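Local coordinates for oxetanocin-like protein (Pyrococcus furiosus, PDB 1XX7), which probably hydrolyses 2'-deoxyribonucleoside 5'-phosphates to 2'-deoxyribonucleosides and phosphate, using a bound divalent metal ion, at residues A39-R44 with I130-D135; L69-I74 with Q126-A131; I73-G78 with E115-A120; A80-L85 with E96-K101. All coordinates share one frame; numbering follows the deposited sequence.

Contact 1 (A39-R44 with I130-D135). With NI (nickel (II) ion), chain G.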
loop_
_atom_site.group_PDB
_atom_site.type_symbol
_atom_site.label_atom_id
_atom_site.label_comp_id
_atom_site.label_asym_id
_atom_site.label_seq_id
_atom_site.Cartn_x
_atom_site.Cartn_y
_atom_site.Cartn_z
ATOM N N ALA A 39 7.073 8.477 -12.896
ATOM C CA ALA A 39 8.289 9.152 -12.505
ATOM C C ALA A 39 9.411 8.190 -12.129
ATOM O O ALA A 39 10.557 8.447 -12.453
ATOM C CB ALA A 39 8.015 10.065 -11.386
ATOM N N ASP A 40 9.080 7.125 -11.402
ATOM C CA ASP A 40 10.013 6.026 -11.066
ATOM C C ASP A 40 10.661 5.492 -12.365
ATOM O O ASP A 40 11.879 5.348 -12.488
ATOM C CB ASP A 40 9.245 4.871 -10.388
ATOM C CG ASP A 40 8.994 5.084 -8.896
ATOM O OD1 ASP A 40 9.869 5.729 -8.212
ATOM O OD2 ASP A 40 7.898 4.600 -8.417
ATOM N N HIS A 41 9.780 5.173 -13.305
ATOM C CA HIS A 41 10.123 4.686 -14.598
ATOM C C HIS A 41 11.000 5.653 -15.355
ATOM O O HIS A 41 12.039 5.256 -15.863
ATOM C CB HIS A 41 8.829 4.473 -15.399
ATOM C CG HIS A 41 9.053 4.326 -16.846
ATOM N ND1 HIS A 41 9.829 3.321 -17.373
ATOM C CD2 HIS A 41 8.623 5.063 -17.897
ATOM C CE1 HIS A 41 9.855 3.427 -18.689
ATOM N NE2 HIS A 41 9.122 4.463 -19.033
ATOM N N SER A 42 10.548 6.903 -15.430
ATOM C CA SER A 42 11.220 7.966 -16.158
ATOM C C SER A 42 12.572 8.357 -15.606
ATOM O O SER A 42 13.478 8.731 -16.388
ATOM C CB SER A 42 10.352 9.222 -16.219
ATOM O OG SER A 42 9.191 8.993 -16.956
ATOM N N TYR A 43 12.707 8.283 -14.285
ATOM C CA TYR A 43 14.004 8.390 -13.640
ATOM C C TYR A 43 15.025 7.383 -14.172
ATOM O O TYR A 43 16.176 7.766 -14.517
ATOM C CB TYR A 43 13.936 8.218 -12.113
ATOM C CG TYR A 43 15.334 8.153 -11.602
ATOM C CD1 TYR A 43 16.134 9.304 -11.605
ATOM C CD2 TYR A 43 15.907 6.975 -11.269
ATOM C CE1 TYR A 43 17.458 9.257 -11.225
ATOM C CE2 TYR A 43 17.258 6.912 -10.882
ATOM C CZ TYR A 43 18.010 8.078 -10.871
ATOM O OH TYR A 43 19.326 8.068 -10.527
ATOM N N ARG A 44 14.669 6.091 -14.165
ATOM C CA ARG A 44 15.645 5.062 -14.599
ATOM C C ARG A 44 15.881 5.081 -16.110
ATOM O O ARG A 44 16.982 4.724 -16.577
ATOM C CB ARG A 44 15.326 3.649 -14.116
ATOM C CG ARG A 44 16.570 2.781 -14.131
ATOM C CD ARG A 44 16.459 1.496 -13.392
ATOM N NE ARG A 44 15.489 0.616 -14.015
ATOM C CZ ARG A 44 15.215 -0.619 -13.612
ATOM N NH1 ARG A 44 15.913 -1.182 -12.635
ATOM N NH2 ARG A 44 14.280 -1.309 -14.236
ATOM N N ILE A 130 15.383 2.782 -26.766
ATOM C CA ILE A 130 16.068 1.637 -26.228
ATOM C C ILE A 130 16.067 1.648 -24.693
ATOM O O ILE A 130 15.817 0.645 -24.075
ATOM C CB ILE A 130 17.490 1.531 -26.788
ATOM C CG1 ILE A 130 17.412 1.070 -28.241
ATOM C CG2 ILE A 130 18.312 0.479 -26.004
ATOM C CD1 ILE A 130 18.714 1.245 -28.988
ATOM N N ALA A 131 16.372 2.790 -24.101
ATOM C CA ALA A 131 16.439 2.913 -22.633
ATOM C C ALA A 131 15.085 2.627 -21.987
ATOM O O ALA A 131 14.989 2.014 -20.959
ATOM C CB ALA A 131 16.921 4.334 -22.250
ATOM N N ASP A 132 14.045 3.140 -22.610
ATOM C CA ASP A 132 12.694 2.970 -22.143
ATOM C C ASP A 132 12.242 1.487 -22.076
ATOM O O ASP A 132 11.667 1.016 -21.071
ATOM C CB ASP A 132 11.801 3.769 -23.067
ATOM C CG ASP A 132 10.379 3.775 -22.610
ATOM O OD1 ASP A 132 10.080 4.385 -21.591
ATOM O OD2 ASP A 132 9.550 3.142 -23.258
ATOM N N LYS A 133 12.529 0.773 -23.160
ATOM C CA LYS A 133 12.267 -0.649 -23.257
ATOM C C LYS A 133 13.112 -1.454 -22.323
ATOM O O LYS A 133 12.638 -2.430 -21.755
ATOM C CB LYS A 133 12.445 -1.096 -24.711
ATOM C CG LYS A 133 11.287 -0.570 -25.593
ATOM C CD LYS A 133 11.612 -0.601 -27.067
ATOM C CE LYS A 133 10.418 -0.128 -27.910
ATOM N NZ LYS A 133 9.123 -0.690 -27.363
ATOM N N LEU A 134 14.368 -1.058 -22.147
ATOM C CA LEU A 134 15.249 -1.733 -21.177
ATOM C C LEU A 134 14.798 -1.564 -19.727
ATOM O O LEU A 134 14.865 -2.500 -18.967
ATOM C CB LEU A 134 16.684 -1.271 -21.332
ATOM C CG LEU A 134 17.338 -1.706 -22.654
ATOM C CD1 LEU A 134 18.788 -1.288 -22.636
ATOM C CD2 LEU A 134 17.210 -3.189 -22.910
ATOM N N ASP A 135 14.366 -0.364 -19.349
ATOM C CA ASP A 135 13.819 -0.155 -18.031
ATOM C C ASP A 135 12.625 -1.128 -17.778
ATOM O O ASP A 135 12.572 -1.780 -16.747
ATOM C CB ASP A 135 13.334 1.272 -17.861
ATOM C CG ASP A 135 12.568 1.458 -16.579
ATOM O OD1 ASP A 135 13.177 1.366 -15.478
ATOM O OD2 ASP A 135 11.351 1.661 -16.676
HETATM NI NI NI G . 8.534 5.505 -20.920
#
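The His41 ring meets helix 123-145 at its edge, not over a face. Asp135 OD2 lies near the ring plane beside ND1, and Asp132 OD1 lies near it beside NE2. The Arg44 guanidinium is also approached at its edge, by the Asp135 side chain and by Asp135 O. His41 ND1 donates its hydrogen to Asp135 OD2. His41 ND1 and Asp135 OD2 are modelled 2.4 Å apart, very short, so the exact length of the bond is doubtful. The bond probably limits how the ring can turn and helps to direct NE2 at the nickel ion. His41 NE2 binds the nickel at 2.2 Å and Asp132 OD1 binds it at 2.0 Å. The Asp132 carboxylate is turned 73° from the ring, and its OD1 and His41 NE2 are joined through the metal.

The other Asp135 oxygen faces Arg44. Arg44 NE forms a salt bridge to Asp135 OD1 at 2.8 Å, using the anti lone pair of that oxygen. The arginine chain bends at chi3 (65°), which turns NE back toward the carboxylate. Arg44 NH2 adds weak bonds to Asp135 OD1 and Asp135 O. Lys20 of the second subunit also forms a salt bridge to OD1. Asp135 is thus a second-shell residue that probably helps to position a metal ligand. With His75 and Asp76, His41 and Asp132 complete the H...HD...D metal site of the HD-domain fold.

Contact 2 (L69-I74 with Q126-A131)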
loop_
_atom_site.group_PDB
_atom_site.type_symbol
_atom_site.label_atom_id
_atom_site.label_comp_id
_atom_site.label_asym_id
_atom_site.label_seq_id
_atom_site.Cartn_x
_atom_site.Cartn_y
_atom_site.Cartn_z
ATOM N N LEU A 69 19.227 13.361 -22.837
ATOM C CA LEU A 69 18.740 13.505 -21.472
ATOM C C LEU A 69 17.499 14.364 -21.418
ATOM O O LEU A 69 16.544 14.018 -20.679
ATOM C CB LEU A 69 19.823 14.045 -20.524
ATOM C CG LEU A 69 21.116 13.234 -20.471
ATOM C CD1 LEU A 69 22.183 13.953 -19.580
ATOM C CD2 LEU A 69 20.854 11.828 -20.005
ATOM N N LYS A 70 17.425 15.438 -22.203
ATOM C CA LYS A 70 16.170 16.211 -22.208
ATOM C C LYS A 70 14.995 15.334 -22.680
ATOM O O LYS A 70 13.906 15.392 -22.128
ATOM C CB LYS A 70 16.237 17.434 -23.098
ATOM C CG LYS A 70 17.126 18.562 -22.665
ATOM C CD LYS A 70 17.067 19.671 -23.701
ATOM C CE LYS A 70 17.965 20.825 -23.362
ATOM N NZ LYS A 70 17.626 22.076 -24.162
ATOM N N ILE A 71 15.237 14.519 -23.699
ATOM C CA ILE A 71 14.183 13.664 -24.264
ATOM C C ILE A 71 13.706 12.635 -23.239
ATOM O O ILE A 71 12.523 12.416 -23.105
ATOM C CB ILE A 71 14.660 12.922 -25.538
ATOM C CG1 ILE A 71 14.897 13.909 -26.698
ATOM C CG2 ILE A 71 13.662 11.805 -25.933
ATOM C CD1 ILE A 71 15.697 13.305 -27.873
ATOM N N ALA A 72 14.657 12.003 -22.553
ATOM C CA ALA A 72 14.374 11.023 -21.536
ATOM C C ALA A 72 13.486 11.586 -20.394
ATOM O O ALA A 72 12.586 10.907 -19.916
ATOM C CB ALA A 72 15.654 10.505 -20.979
ATOM N N ILE A 73 13.770 12.823 -20.007
ATOM C CA ILE A 73 13.039 13.562 -19.005
ATOM C C ILE A 73 11.631 13.897 -19.429
ATOM O O ILE A 73 10.689 13.709 -18.638
ATOM C CB ILE A 73 13.795 14.837 -18.565
ATOM C CG1 ILE A 73 15.035 14.449 -17.791
ATOM C CG2 ILE A 73 12.907 15.722 -17.645
ATOM C CD1 ILE A 73 16.050 15.569 -17.706
ATOM N N ILE A 74 11.452 14.348 -20.662
ATOM C CA ILE A 74 10.105 14.782 -21.095
ATOM C C ILE A 74 9.276 13.648 -21.726
ATOM O O ILE A 74 8.103 13.809 -21.964
ATOM C CB ILE A 74 10.168 16.018 -22.021
ATOM C CG1 ILE A 74 10.927 15.724 -23.317
ATOM C CG2 ILE A 74 10.859 17.214 -21.276
ATOM C CD1 ILE A 74 10.129 15.127 -24.412
ATOM N N GLN A 126 16.304 7.084 -30.988
ATOM C CA GLN A 126 16.511 5.645 -30.871
ATOM C C GLN A 126 17.096 5.257 -29.530
ATOM O O GLN A 126 16.723 4.213 -28.950
ATOM C CB GLN A 126 17.506 5.150 -31.913
ATOM C CG GLN A 126 17.089 5.259 -33.352
ATOM C CD GLN A 126 18.236 4.815 -34.256
ATOM O OE1 GLN A 126 18.786 3.729 -34.081
ATOM N NE2 GLN A 126 18.580 5.638 -35.213
ATOM N N LEU A 127 18.077 6.040 -29.080
ATOM C CA LEU A 127 18.721 5.797 -27.789
ATOM C C LEU A 127 17.710 5.788 -26.598
ATOM O O LEU A 127 17.786 4.929 -25.739
ATOM C CB LEU A 127 19.848 6.814 -27.518
ATOM C CG LEU A 127 20.534 6.678 -26.138
ATOM C CD1 LEU A 127 21.091 5.307 -25.898
ATOM C CD2 LEU A 127 21.641 7.723 -25.987
ATOM N N VAL A 128 16.807 6.759 -26.566
ATOM C CA VAL A 128 15.860 6.868 -25.475
ATOM C C VAL A 128 14.775 5.798 -25.591
ATOM O O VAL A 128 14.323 5.285 -24.573
ATOM C CB VAL A 128 15.242 8.278 -25.372
ATOM C CG1 VAL A 128 14.300 8.334 -24.198
ATOM C CG2 VAL A 128 16.335 9.336 -25.180
ATOM N N LYS A 129 14.374 5.452 -26.816
ATOM C CA LYS A 129 13.505 4.294 -27.030
ATOM C C LYS A 129 14.098 2.967 -26.528
ATOM O O LYS A 129 13.406 2.119 -25.911
ATOM C CB LYS A 129 13.122 4.171 -28.526
ATOM C CG LYS A 129 11.926 3.213 -28.806
ATOM C CD LYS A 129 10.549 3.761 -28.344
ATOM C CE LYS A 129 9.953 4.698 -29.419
ATOM N NZ LYS A 129 8.648 5.380 -29.106
ATOM N N ILE A 130 15.383 2.782 -26.766
ATOM C CA ILE A 130 16.068 1.637 -26.228
ATOM C C ILE A 130 16.067 1.648 -24.693
ATOM O O ILE A 130 15.817 0.645 -24.075
ATOM C CB ILE A 130 17.490 1.531 -26.788
ATOM C CG1 ILE A 130 17.412 1.070 -28.241
ATOM C CG2 ILE A 130 18.312 0.479 -26.004
ATOM C CD1 ILE A 130 18.714 1.245 -28.988
ATOM N N ALA A 131 16.372 2.790 -24.101
ATOM C CA ALA A 131 16.439 2.913 -22.633
ATOM C C ALA A 131 15.085 2.627 -21.987
ATOM O O ALA A 131 14.989 2.014 -20.959
ATOM C CB ALA A 131 16.921 4.334 -22.250
#
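Val128 points its forked side chain at Ile71 and Ala72, and both of its methyls are used. CG1 stands opposite the backbone N (chi1 -178°), which leaves CG2 beside that N. The fork therefore straddles two successive residues of helix 65-74. Val128 CG2 touches Ile71 CG2 at 3.7 Å. Val128 CG1 sits against the backbone of the next residue, 3.8 Å from Ala72 CA. Val128 CG1 is also 4.1 Å from Ala72 CB and 3.9 Å from Ile71 CG2.

Ile71 presents its short branch. Its chi1 of -68° places CG1 beside the backbone N, and CG2 is the methyl that reaches across to valine. The two side chains meet at a slant. Ala72 has only a methyl, so Val128 can come close to its backbone; the nearest CA atoms, those of Ala72 and Val128, are 5.9 Å apart.

All three residues are buried. Tyr117 of helix 111-119 packs on both Ile71 and Val128, and Thr49 of helix 38-58 packs on Ala72. The Val128 side chain is about 7 Å from the nickel ion. Every touch between the two segments is carbon on carbon. Helices 65-74 and 123-145 are therefore held here by van der Waals fit and exclusion of water, with no directional bond between them.

Contact 3 (I73-G78 with E115-A120). With NI (nickel (II) ion), chain G.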
loop_
_atom_site.group_PDB
_atom_site.type_symbol
_atom_site.label_atom_id
_atom_site.label_comp_id
_atom_site.label_asym_id
_atom_site.label_seq_id
_atom_site.Cartn_x
_atom_site.Cartn_y
_atom_site.Cartn_z
ATOM N N ILE A 73 13.770 12.823 -20.007
ATOM C CA ILE A 73 13.039 13.562 -19.005
ATOM C C ILE A 73 11.631 13.897 -19.429
ATOM O O ILE A 73 10.689 13.709 -18.638
ATOM C CB ILE A 73 13.795 14.837 -18.565
ATOM C CG1 ILE A 73 15.035 14.449 -17.791
ATOM C CG2 ILE A 73 12.907 15.722 -17.645
ATOM C CD1 ILE A 73 16.050 15.569 -17.706
ATOM N N ILE A 74 11.452 14.348 -20.662
ATOM C CA ILE A 74 10.105 14.782 -21.095
ATOM C C ILE A 74 9.276 13.648 -21.726
ATOM O O ILE A 74 8.103 13.809 -21.964
ATOM C CB ILE A 74 10.168 16.018 -22.021
ATOM C CG1 ILE A 74 10.927 15.724 -23.317
ATOM C CG2 ILE A 74 10.859 17.214 -21.276
ATOM C CD1 ILE A 74 10.129 15.127 -24.412
ATOM N N HIS A 75 9.878 12.486 -21.971
ATOM C CA HIS A 75 9.263 11.561 -22.919
ATOM C C HIS A 75 7.878 11.000 -22.506
ATOM O O HIS A 75 7.040 10.742 -23.376
ATOM C CB HIS A 75 10.232 10.474 -23.310
ATOM C CG HIS A 75 10.187 9.290 -22.421
ATOM N ND1 HIS A 75 10.823 9.258 -21.204
ATOM C CD2 HIS A 75 9.542 8.111 -22.547
ATOM C CE1 HIS A 75 10.573 8.105 -20.611
ATOM N NE2 HIS A 75 9.814 7.382 -21.410
ATOM N N ASP A 76 7.625 10.863 -21.198
ATOM C CA ASP A 76 6.337 10.384 -20.695
ATOM C C ASP A 76 5.612 11.462 -19.889
ATOM O O ASP A 76 4.615 11.169 -19.236
ATOM C CB ASP A 76 6.531 9.138 -19.842
ATOM C CG ASP A 76 6.706 7.882 -20.674
ATOM O OD1 ASP A 76 6.503 7.934 -21.888
ATOM O OD2 ASP A 76 7.043 6.818 -20.119
ATOM N N LEU A 77 6.064 12.716 -19.997
ATOM C CA LEU A 77 5.472 13.803 -19.242
ATOM C C LEU A 77 4.016 14.129 -19.656
ATOM O O LEU A 77 3.220 14.596 -18.829
ATOM C CB LEU A 77 6.342 15.033 -19.392
ATOM C CG LEU A 77 6.093 16.235 -18.492
ATOM C CD1 LEU A 77 5.860 15.858 -16.981
ATOM C CD2 LEU A 77 7.298 17.165 -18.664
ATOM N N GLY A 78 3.678 13.859 -20.923
ATOM C CA GLY A 78 2.303 13.945 -21.395
ATOM C C GLY A 78 1.326 13.009 -20.671
ATOM O O GLY A 78 0.103 13.240 -20.687
ATOM N N GLU A 115 8.543 14.422 -30.488
ATOM C CA GLU A 115 8.492 13.863 -31.861
ATOM C C GLU A 115 9.676 12.933 -32.103
ATOM O O GLU A 115 9.493 11.840 -32.653
ATOM C CB GLU A 115 8.428 14.961 -32.960
ATOM N N GLU A 116 10.884 13.354 -31.696
ATOM C CA GLU A 116 12.070 12.525 -31.892
ATOM C C GLU A 116 11.941 11.207 -31.147
ATOM O O GLU A 116 12.372 10.142 -31.631
ATOM C CB GLU A 116 13.347 13.222 -31.405
ATOM C CG GLU A 116 14.015 14.109 -32.447
ATOM C CD GLU A 116 15.420 14.521 -32.094
ATOM O OE1 GLU A 116 16.316 13.677 -31.885
ATOM O OE2 GLU A 116 15.648 15.714 -32.111
ATOM N N TYR A 117 11.418 11.289 -29.925
ATOM C CA TYR A 117 11.224 10.092 -29.111
ATOM C C TYR A 117 10.197 9.193 -29.840
ATOM O O TYR A 117 10.467 7.986 -30.087
ATOM C CB TYR A 117 10.761 10.412 -27.667
ATOM C CG TYR A 117 10.413 9.149 -26.924
ATOM C CD1 TYR A 117 11.408 8.293 -26.524
ATOM C CD2 TYR A 117 9.089 8.764 -26.714
ATOM C CE1 TYR A 117 11.141 7.144 -25.899
ATOM C CE2 TYR A 117 8.798 7.543 -26.067
ATOM C CZ TYR A 117 9.854 6.752 -25.679
ATOM O OH TYR A 117 9.684 5.557 -25.029
ATOM N N SER A 118 9.050 9.769 -30.179
ATOM C CA SER A 118 7.966 8.940 -30.706
ATOM C C SER A 118 8.336 8.350 -32.077
ATOM O O SER A 118 8.110 7.202 -32.326
ATOM C CB SER A 118 6.603 9.662 -30.696
ATOM O OG SER A 118 6.697 10.970 -31.170
ATOM N N LYS A 119 9.004 9.104 -32.920
ATOM C CA LYS A 119 9.427 8.569 -34.209
ATOM C C LYS A 119 10.573 7.595 -34.077
ATOM O O LYS A 119 10.623 6.605 -34.821
ATOM C CB LYS A 119 9.796 9.722 -35.130
ATOM C CG LYS A 119 8.599 10.567 -35.546
ATOM C CD LYS A 119 7.724 9.822 -36.552
ATOM C CE LYS A 119 6.794 10.796 -37.327
ATOM N N ALA A 120 11.485 7.867 -33.131
ATOM C CA ALA A 120 12.674 7.053 -32.876
ATOM C C ALA A 120 13.524 6.813 -34.130
ATOM O O ALA A 120 13.978 5.687 -34.416
ATOM C CB ALA A 120 12.297 5.766 -32.233
HETATM NI NI NI G . 8.534 5.505 -20.920
#
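The nickel site of the HD domain has one wall here, where the ligand His75 lies against Tyr117 of helix 111-119. The histidine comes over one face of the tyrosine ring. His75 CB sits above the ring centre, 3.9 Å from the centroid and 13° off the normal, a CH-pi contact. His75 CD2 lies further along the same ring, toward the rim, and is 3.4 Å from Tyr117 CZ. The two rings are oblique, with their planes 57° apart and centroids separated by 4.7 Å.

His75 and Asp76 form the HD pair that names the family. They are the two central residues of a type I beta turn from Ile74 to Leu77, closed by a bond from Leu77 N to Ile74 O. The turn brings both side chains to one metal. His75 NE2 binds the nickel at 2.3 Å, and Asp76 OD2 binds it at 2.1 Å. His41 and Asp132 supply the other two protein ligands.

The His75 ring is set between its own backbone N and carbonyl carbon (chi1 89°), a rotation that brings CD2 over Tyr117 and leaves NE2 at the metal. Its ND1 is hydrogen-bonded to Ala72 O, so both ring nitrogens have partners. Asp76 CB covers part of one face of the His75 ring. Tyr117 also makes a cation-pi contact with Lys129.

Contact 4 (A80-L85 with E96-K101)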
loop_
_atom_site.group_PDB
_atom_site.type_symbol
_atom_site.label_atom_id
_atom_site.label_comp_id
_atom_site.label_asym_id
_atom_site.label_seq_id
_atom_site.Cartn_x
_atom_site.Cartn_y
_atom_site.Cartn_z
ATOM N N ALA A 80 1.209 12.797 -17.486
ATOM C CA ALA A 80 0.698 13.600 -16.395
ATOM C C ALA A 80 -0.732 14.027 -16.644
ATOM O O ALA A 80 -1.512 14.134 -15.718
ATOM C CB ALA A 80 1.594 14.842 -16.146
ATOM N N ILE A 81 -1.063 14.240 -17.902
ATOM C CA ILE A 81 -2.415 14.615 -18.365
ATOM C C ILE A 81 -3.260 13.416 -18.851
ATOM O O ILE A 81 -4.422 13.268 -18.492
ATOM C CB ILE A 81 -2.238 15.700 -19.482
ATOM C CG1 ILE A 81 -1.285 16.782 -18.936
ATOM C CG2 ILE A 81 -3.556 16.263 -19.938
ATOM C CD1 ILE A 81 -1.349 18.089 -19.580
ATOM N N ILE A 82 -2.638 12.545 -19.633
ATOM C CA ILE A 82 -3.319 11.448 -20.346
ATOM C C ILE A 82 -3.382 10.146 -19.524
ATOM O O ILE A 82 -4.226 9.289 -19.800
ATOM C CB ILE A 82 -2.589 11.163 -21.690
ATOM C CG1 ILE A 82 -2.656 12.380 -22.638
ATOM C CG2 ILE A 82 -3.097 9.866 -22.382
ATOM C CD1 ILE A 82 -4.062 12.959 -22.847
ATOM N N THR A 83 -2.519 10.041 -18.498
ATOM C CA THR A 83 -2.204 8.780 -17.780
ATOM C C THR A 83 -1.437 7.823 -18.687
ATOM O O THR A 83 -1.264 8.080 -19.867
ATOM C CB THR A 83 -3.435 8.028 -17.172
ATOM O OG1 THR A 83 -4.208 7.396 -18.218
ATOM C CG2 THR A 83 -4.298 8.995 -16.384
ATOM N N ASP A 84 -0.955 6.736 -18.088
ATOM C CA ASP A 84 -0.209 5.736 -18.782
ATOM C C ASP A 84 -1.224 4.711 -19.359
ATOM O O ASP A 84 -1.590 3.760 -18.706
ATOM C CB ASP A 84 0.768 5.066 -17.805
ATOM C CG ASP A 84 1.636 4.033 -18.467
ATOM O OD1 ASP A 84 1.845 4.125 -19.691
ATOM O OD2 ASP A 84 2.083 3.102 -17.780
ATOM N N LEU A 85 -1.667 4.918 -20.584
ATOM C CA LEU A 85 -2.633 4.021 -21.188
ATOM C C LEU A 85 -2.001 2.642 -21.455
ATOM O O LEU A 85 -0.929 2.538 -22.077
ATOM C CB LEU A 85 -3.237 4.632 -22.454
ATOM C CG LEU A 85 -3.967 5.949 -22.181
ATOM C CD1 LEU A 85 -4.496 6.566 -23.477
ATOM C CD2 LEU A 85 -5.087 5.769 -21.187
ATOM N N GLU A 96 -0.107 8.044 -28.394
ATOM C CA GLU A 96 1.004 8.907 -28.777
ATOM C C GLU A 96 0.503 10.259 -29.250
ATOM O O GLU A 96 1.035 11.299 -28.855
ATOM C CB GLU A 96 1.864 8.253 -29.857
ATOM N N GLU A 97 -0.550 10.230 -30.060
ATOM C CA GLU A 97 -1.184 11.437 -30.540
ATOM C C GLU A 97 -1.720 12.306 -29.395
ATOM O O GLU A 97 -1.532 13.516 -29.389
ATOM C CB GLU A 97 -2.308 11.079 -31.507
ATOM C CG GLU A 97 -3.164 12.285 -31.942
ATOM C CD GLU A 97 -4.520 11.887 -32.551
ATOM O OE1 GLU A 97 -4.666 10.724 -33.043
ATOM O OE2 GLU A 97 -5.432 12.760 -32.540
ATOM N N ALA A 98 -2.388 11.683 -28.431
ATOM C CA ALA A 98 -2.996 12.425 -27.314
ATOM C C ALA A 98 -1.910 13.008 -26.381
ATOM O O ALA A 98 -2.042 14.145 -25.898
ATOM C CB ALA A 98 -3.979 11.539 -26.553
ATOM N N GLU A 99 -0.825 12.267 -26.174
ATOM C CA GLU A 99 0.337 12.794 -25.383
ATOM C C GLU A 99 0.995 13.985 -26.077
ATOM O O GLU A 99 1.356 14.964 -25.414
ATOM C CB GLU A 99 1.410 11.723 -25.124
ATOM C CG GLU A 99 1.022 10.601 -24.161
ATOM C CD GLU A 99 2.217 9.648 -23.825
ATOM O OE1 GLU A 99 3.380 10.101 -23.726
ATOM O OE2 GLU A 99 1.975 8.437 -23.624
ATOM N N ALA A 100 1.152 13.904 -27.409
ATOM C CA ALA A 100 1.793 14.978 -28.167
ATOM C C ALA A 100 0.962 16.238 -28.070
ATOM O O ALA A 100 1.515 17.322 -27.863
ATOM C CB ALA A 100 2.017 14.578 -29.639
ATOM N N LYS A 101 -0.366 16.093 -28.174
ATOM C CA LYS A 101 -1.266 17.215 -28.028
ATOM C C LYS A 101 -1.200 17.824 -26.624
ATOM O O LYS A 101 -1.191 19.051 -26.474
ATOM C CB LYS A 101 -2.708 16.829 -28.344
ATOM C CG LYS A 101 -3.042 16.710 -29.792
#
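Ala98 and Glu99 of helix 95-106 receive the side chain of Ile82, the last residue of the short helix 79-82. The two helices belong to the all-helical HD domain. Along 96-101, the first residue to touch is Ala98. Its CB points toward the other segment and is 4.0 Å from Ile82 CD1. The carbonyl oxygen Ala98 O lies 3.8 Å from Ile82 CG1, a contact of plain packing. Ala98 also packs on Leu93 of the third subunit, so the contact is close to a subunit boundary.

Glu99 comes next. Its backbone N is 4.0 Å from Ile82 CG1, and its aliphatic stem passes alongside the isoleucine. The carboxylate reaches further, toward the metal site. Asp84 OD1 stands 5.8 Å from Glu99 OE2, and Glu79 OE2 is close to both acids. Arg24 packs on Asp84.

Ile82 touches with its long branch. CG1 lies beside the backbone N (chi1 -63°), and chi2 of -51° folds CD1 over so that it rests on Ala98. Just after Ile82 the chain leaves the helix at Thr83, which has positive phi. Ile82 CG1 also comes to 4.4 Å from Glu99 CG, the nearest approach of these two side chains.

All four contacts are buried, but they differ in depth. The centre of contact 1 lies about 4 Å from the centre of the chain, those of contacts 2 and 3 about 7 and 8 Å, and that of contact 4 about 13 Å. Contacts 1 and 2 share helix 123-145, and contacts 2 and 3 share helix 65-74. Contacts 1 and 3 each bring two ligands to the same nickel ion. Contact 1 is polar and ionic, contact 3 combines metal binding with ring packing, and contact 2 is purely apolar. Tyr117 links contacts 2 and 3. Contact 4 is mostly apolar and reaches the third subunit, whereas the other three reach the second. Its Glu99 approaches His75 and Asp76 of contact 3.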